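Local structure of nitrite reductase (Hyphomicrobium denitrificans, 2DV6) at residues Asp372-Leu377 against Ile386-Val391; Thr348-Phe353 against Ala398-Phe403. The protein probably catalyses the copper-dependent one-electron reduction of nitrite to nitric oxide, drawing electrons from reduced cytochrome c. All blocks are in the same frame, centred on the assembly; numbering follows the deposited sequence.

Overall arrangement
Both contacts belong to the C-terminal cupredoxin domain. Contact 2 pairs two long strands, T348-F353 and A398-F403, inside a sheet; contact 1, D372-L377 against I386-V391, lies at the edge of the same sheet and, along the chain, within the loop that contact 2 closes. Their centres are 9 Å apart, and the seam is partly polar: Y375 N lies 2.9 Å from I400 O, a probable hydrogen bond. The side chains of D372 and F403 each lie about 5 Å from a bound potassium ion, probably the same one, which K404 helps to bind. Copper is farther off: one bound ion lies about 12 Å from the V388 side chain, and a bound copper about 11 Å from that of A398.

Contact 1: residues Asp372-Leu377 against Ile386-Val391; sequences DHVYSL and IGVQTV
D372 and H373 run antiparallel to G387 and I386: H373 and I386 form a non-hydrogen-bonded pair with CA atoms 4.8 Å apart. A single backbone bond crosses, from G387 N to D372 O at 3.0 Å, and its donor stands 49° out of the carbonyl plane. The same oxygen takes a CA-H...O contact from I386 CA at 3.2 Å. D372 and H373 form a classic beta bulge opposite D402, and G387, at a positive phi of 68°, opens a G1 bulge with V388 opposite F371.

At the bridge itself, the H373 ring and the I386 side chain lie alongside each other, ND1 4.1 Å from I386 CG1; this buried nitrogen has no polar partner in the model. On the other side of the sheet V374 spreads its two methyls over two valines. With chi1 at 169°, CG1 is anti to the backbone N and CG2 anti to the carbonyl carbon: CG2 abuts V388 CB at 3.7 Å, the side chains crossing near a right angle, while CG1 slides past V391 CG2 at 3.8 Å. Replacing this valine by an alanine removes both methyls and would probably leave V388 and V391 without the surface that packs between them.

Outward, the carboxylate of D372 accepts a bond from K404 N. I386 bonds through its N and O to S382 and S379 of a second subunit, and Q389 OE1 to V257 N and the copper ligand H224 of that subunit, so this segment helps build the interface beside a copper site. Strand 385-388 ends the sheet within this chain, with 371-374 between it and 397-404, while V391 carries the chain into the other sheet of the sandwich, against F364 of strand 362-367.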
# COMPACT_ATOMS: atom_id res chain seq x y z
N ASP A 372 5.26 -53.34 -13.13
CA ASP A 372 5.44 -54.43 -14.07
C ASP A 372 4.56 -54.14 -15.28
O ASP A 372 5.04 -54.25 -16.39
CB ASP A 372 5.07 -55.77 -13.43
CG ASP A 372 6.07 -56.23 -12.32
OD1 ASP A 372 7.26 -55.81 -12.34
OD2 ASP A 372 5.64 -57.00 -11.42
N HIS A 373 3.31 -53.73 -15.04
CA HIS A 373 2.37 -53.39 -16.12
C HIS A 373 1.67 -52.08 -15.84
O HIS A 373 1.18 -51.83 -14.73
CB HIS A 373 1.31 -54.50 -16.35
CG HIS A 373 1.91 -55.83 -16.66
ND1 HIS A 373 2.40 -56.15 -17.92
CD2 HIS A 373 2.19 -56.90 -15.87
CE1 HIS A 373 2.90 -57.38 -17.89
NE2 HIS A 373 2.81 -57.84 -16.65
N VAL A 374 1.60 -51.25 -16.89
CA VAL A 374 0.88 -50.00 -16.84
C VAL A 374 -0.14 -50.01 -17.96
O VAL A 374 0.21 -50.20 -19.16
CB VAL A 374 1.84 -48.78 -17.02
CG1 VAL A 374 1.04 -47.51 -17.25
CG2 VAL A 374 2.74 -48.66 -15.81
N TYR A 375 -1.41 -49.83 -17.60
CA TYR A 375 -2.51 -49.79 -18.59
C TYR A 375 -2.63 -48.38 -19.18
O TYR A 375 -3.38 -47.55 -18.65
CB TYR A 375 -3.83 -50.32 -17.98
CG TYR A 375 -3.77 -51.84 -17.77
CD1 TYR A 375 -3.09 -52.39 -16.68
CD2 TYR A 375 -4.32 -52.71 -18.70
CE1 TYR A 375 -3.00 -53.76 -16.49
CE2 TYR A 375 -4.21 -54.12 -18.54
CZ TYR A 375 -3.56 -54.64 -17.42
OH TYR A 375 -3.46 -56.02 -17.22
N SER A 376 -1.87 -48.10 -20.26
CA SER A 376 -1.78 -46.71 -20.78
C SER A 376 -3.15 -46.08 -20.98
O SER A 376 -3.99 -46.67 -21.64
CB SER A 376 -1.06 -46.61 -22.13
OG SER A 376 -0.30 -47.75 -22.44
N LEU A 377 -3.36 -44.87 -20.45
CA LEU A 377 -4.57 -44.06 -20.66
C LEU A 377 -5.85 -44.75 -20.18
O LEU A 377 -6.97 -44.33 -20.53
CB LEU A 377 -4.71 -43.57 -22.12
CG LEU A 377 -3.60 -42.61 -22.58
CD1 LEU A 377 -3.86 -42.06 -23.99
CD2 LEU A 377 -3.42 -41.45 -21.56
N ILE A 386 5.29 -52.30 -20.19
CA ILE A 386 6.06 -53.12 -19.25
C ILE A 386 7.24 -52.38 -18.61
O ILE A 386 8.03 -51.79 -19.29
CB ILE A 386 6.57 -54.44 -19.93
CG1 ILE A 386 5.39 -55.24 -20.51
CG2 ILE A 386 7.41 -55.32 -18.96
CD1 ILE A 386 5.72 -55.96 -21.81
N GLY A 387 7.36 -52.49 -17.29
CA GLY A 387 8.54 -52.04 -16.58
C GLY A 387 8.68 -50.53 -16.61
O GLY A 387 9.56 -49.99 -17.27
N VAL A 388 7.79 -49.86 -15.89
CA VAL A 388 7.65 -48.40 -15.96
C VAL A 388 7.76 -47.78 -14.56
O VAL A 388 7.15 -48.30 -13.61
CB VAL A 388 6.28 -48.02 -16.60
CG1 VAL A 388 6.00 -46.48 -16.47
CG2 VAL A 388 6.22 -48.47 -18.05
N GLN A 389 8.55 -46.72 -14.41
CA GLN A 389 8.75 -46.10 -13.07
C GLN A 389 7.59 -45.20 -12.67
O GLN A 389 7.17 -45.19 -11.51
CB GLN A 389 10.06 -45.29 -12.99
CG GLN A 389 10.10 -44.05 -13.89
CD GLN A 389 11.49 -43.68 -14.30
OE1 GLN A 389 12.31 -43.33 -13.46
NE2 GLN A 389 11.78 -43.76 -15.63
N THR A 390 7.10 -44.41 -13.62
CA THR A 390 6.13 -43.36 -13.32
C THR A 390 5.18 -43.11 -14.48
O THR A 390 5.58 -43.19 -15.63
CB THR A 390 6.71 -42.07 -12.57
OG1 THR A 390 6.28 -40.82 -13.17
CG2 THR A 390 8.13 -42.09 -12.36
N VAL A 391 3.91 -42.91 -14.15
CA VAL A 391 2.86 -42.79 -15.18
C VAL A 391 2.14 -41.44 -15.06
O VAL A 391 1.77 -41.07 -13.94
CB VAL A 391 1.87 -44.02 -15.13
CG1 VAL A 391 1.29 -44.22 -13.78
CG2 VAL A 391 0.75 -43.91 -16.22

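Contact 2: residues Thr348-Phe353 against Ala398-Phe403; sequences TVRIFF and ATIVDF
V349, I351 and F353 pair with F403, V401 and T399 as the hydrogen-bonded positions of an antiparallel strand pair in a cupredoxin beta-sandwich. The two axes approach to 4.7 Å. All N-H and C=O groups of these three pairs are satisfied reciprocally, from I351 N to V401 O at 2.8 Å to V401 N to I351 O at 3.1 Å. The intervening R350 and F352 turn their backbone polar groups to strand 290-299 instead.

On one face R350 NH2 and D402 OD1 form a salt bridge with a weak hydrogen bond, 3.4 Å and 138°, the two planar groups 47° apart. The guanidinium's stronger partner is E291, a salt bridge through NH1, and NH2 also reaches P286 O. Beside the arginine, F352 and I400 lie side by side, F352 CD2 3.6 Å from I400 CG1.

The opposite face, of V349, I351, F353, T399, V401 and F403, is largely apolar; T399 OG1 is occupied by Y375 O. F403 has chi1 at 49°, its CG between the backbone N and the carbonyl carbon, and this places the ring alongside V349. V349 CG1 sits over that ring's face, 4.2 Å from the centroid, while I351 CD1 meets its edge at CE2, 4.0 Å away.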
# COMPACT_ATOMS: atom_id res chain seq x y z
N THR A 348 1.52 -60.14 -5.88
CA THR A 348 1.29 -59.28 -7.00
C THR A 348 0.11 -58.41 -6.61
O THR A 348 -0.95 -58.91 -6.18
CB THR A 348 1.03 -60.08 -8.30
OG1 THR A 348 2.24 -60.75 -8.67
CG2 THR A 348 0.66 -59.15 -9.45
N VAL A 349 0.31 -57.11 -6.77
CA VAL A 349 -0.60 -56.08 -6.31
C VAL A 349 -1.06 -55.20 -7.50
O VAL A 349 -0.35 -55.00 -8.47
CB VAL A 349 0.12 -55.27 -5.21
CG1 VAL A 349 -0.18 -53.84 -5.26
CG2 VAL A 349 -0.15 -55.90 -3.83
N ARG A 350 -2.29 -54.72 -7.42
CA ARG A 350 -2.85 -53.88 -8.47
C ARG A 350 -3.38 -52.61 -7.80
O ARG A 350 -4.06 -52.71 -6.79
CB ARG A 350 -3.97 -54.61 -9.19
CG ARG A 350 -4.95 -53.71 -9.98
CD ARG A 350 -5.20 -54.37 -11.28
NE ARG A 350 -6.08 -55.47 -11.08
CZ ARG A 350 -6.03 -56.63 -11.71
NH1 ARG A 350 -6.96 -57.49 -11.39
NH2 ARG A 350 -5.09 -56.91 -12.63
N ILE A 351 -3.04 -51.45 -8.33
CA ILE A 351 -3.65 -50.19 -7.85
C ILE A 351 -4.48 -49.63 -9.01
O ILE A 351 -3.97 -49.46 -10.13
CB ILE A 351 -2.59 -49.16 -7.37
CG1 ILE A 351 -1.73 -49.75 -6.24
CG2 ILE A 351 -3.25 -47.80 -6.93
CD1 ILE A 351 -0.52 -48.86 -5.85
N PHE A 352 -5.75 -49.39 -8.76
CA PHE A 352 -6.60 -48.63 -9.69
C PHE A 352 -6.41 -47.18 -9.27
O PHE A 352 -6.79 -46.81 -8.14
CB PHE A 352 -8.08 -49.01 -9.56
CG PHE A 352 -8.39 -50.44 -9.94
CD1 PHE A 352 -8.52 -51.43 -8.95
CD2 PHE A 352 -8.58 -50.81 -11.28
CE1 PHE A 352 -8.85 -52.77 -9.29
CE2 PHE A 352 -8.91 -52.14 -11.63
CZ PHE A 352 -9.02 -53.11 -10.65
N PHE A 353 -5.76 -46.40 -10.13
CA PHE A 353 -5.39 -45.02 -9.77
C PHE A 353 -6.13 -44.01 -10.68
O PHE A 353 -6.01 -44.09 -11.88
CB PHE A 353 -3.88 -44.80 -9.84
CG PHE A 353 -3.49 -43.37 -9.54
CD1 PHE A 353 -3.61 -42.87 -8.24
CD2 PHE A 353 -3.11 -42.51 -10.56
CE1 PHE A 353 -3.30 -41.54 -7.97
CE2 PHE A 353 -2.80 -41.18 -10.28
CZ PHE A 353 -2.89 -40.70 -9.01
N ALA A 398 -7.79 -42.30 -15.65
CA ALA A 398 -7.43 -43.33 -14.67
C ALA A 398 -6.47 -44.32 -15.33
O ALA A 398 -6.40 -44.37 -16.56
CB ALA A 398 -8.65 -44.02 -14.16
N THR A 399 -5.70 -45.05 -14.53
CA THR A 399 -4.94 -46.21 -15.02
C THR A 399 -5.00 -47.36 -14.04
O THR A 399 -5.49 -47.24 -12.94
CB THR A 399 -3.52 -45.72 -15.30
OG1 THR A 399 -2.59 -46.54 -16.06
CG2 THR A 399 -2.86 -45.04 -14.10
N ILE A 400 -4.35 -48.43 -14.44
CA ILE A 400 -4.17 -49.62 -13.65
C ILE A 400 -2.67 -49.88 -13.66
O ILE A 400 -2.03 -49.83 -14.73
CB ILE A 400 -4.93 -50.80 -14.28
CG1 ILE A 400 -6.44 -50.56 -14.18
CG2 ILE A 400 -4.56 -52.14 -13.57
CD1 ILE A 400 -7.30 -51.52 -15.04
N VAL A 401 -2.10 -50.07 -12.48
CA VAL A 401 -0.70 -50.51 -12.39
C VAL A 401 -0.68 -51.81 -11.59
O VAL A 401 -1.44 -51.95 -10.62
CB VAL A 401 0.25 -49.42 -11.81
CG1 VAL A 401 0.23 -48.14 -12.72
CG2 VAL A 401 -0.11 -49.07 -10.38
N ASP A 402 0.12 -52.78 -12.04
CA ASP A 402 0.30 -54.08 -11.35
C ASP A 402 1.80 -54.20 -11.11
O ASP A 402 2.59 -53.84 -11.98
CB ASP A 402 -0.07 -55.30 -12.23
CG ASP A 402 -1.56 -55.37 -12.58
OD1 ASP A 402 -1.92 -56.16 -13.49
OD2 ASP A 402 -2.38 -54.64 -11.96
N PHE A 403 2.18 -54.76 -9.96
CA PHE A 403 3.56 -55.10 -9.70
C PHE A 403 3.66 -56.16 -8.61
O PHE A 403 2.87 -56.20 -7.66
CB PHE A 403 4.37 -53.87 -9.30
CG PHE A 403 3.74 -53.05 -8.23
CD1 PHE A 403 4.22 -53.09 -6.93
CD2 PHE A 403 2.66 -52.19 -8.53
CE1 PHE A 403 3.67 -52.31 -5.94
CE2 PHE A 403 2.10 -51.40 -7.56
CZ PHE A 403 2.60 -51.46 -6.25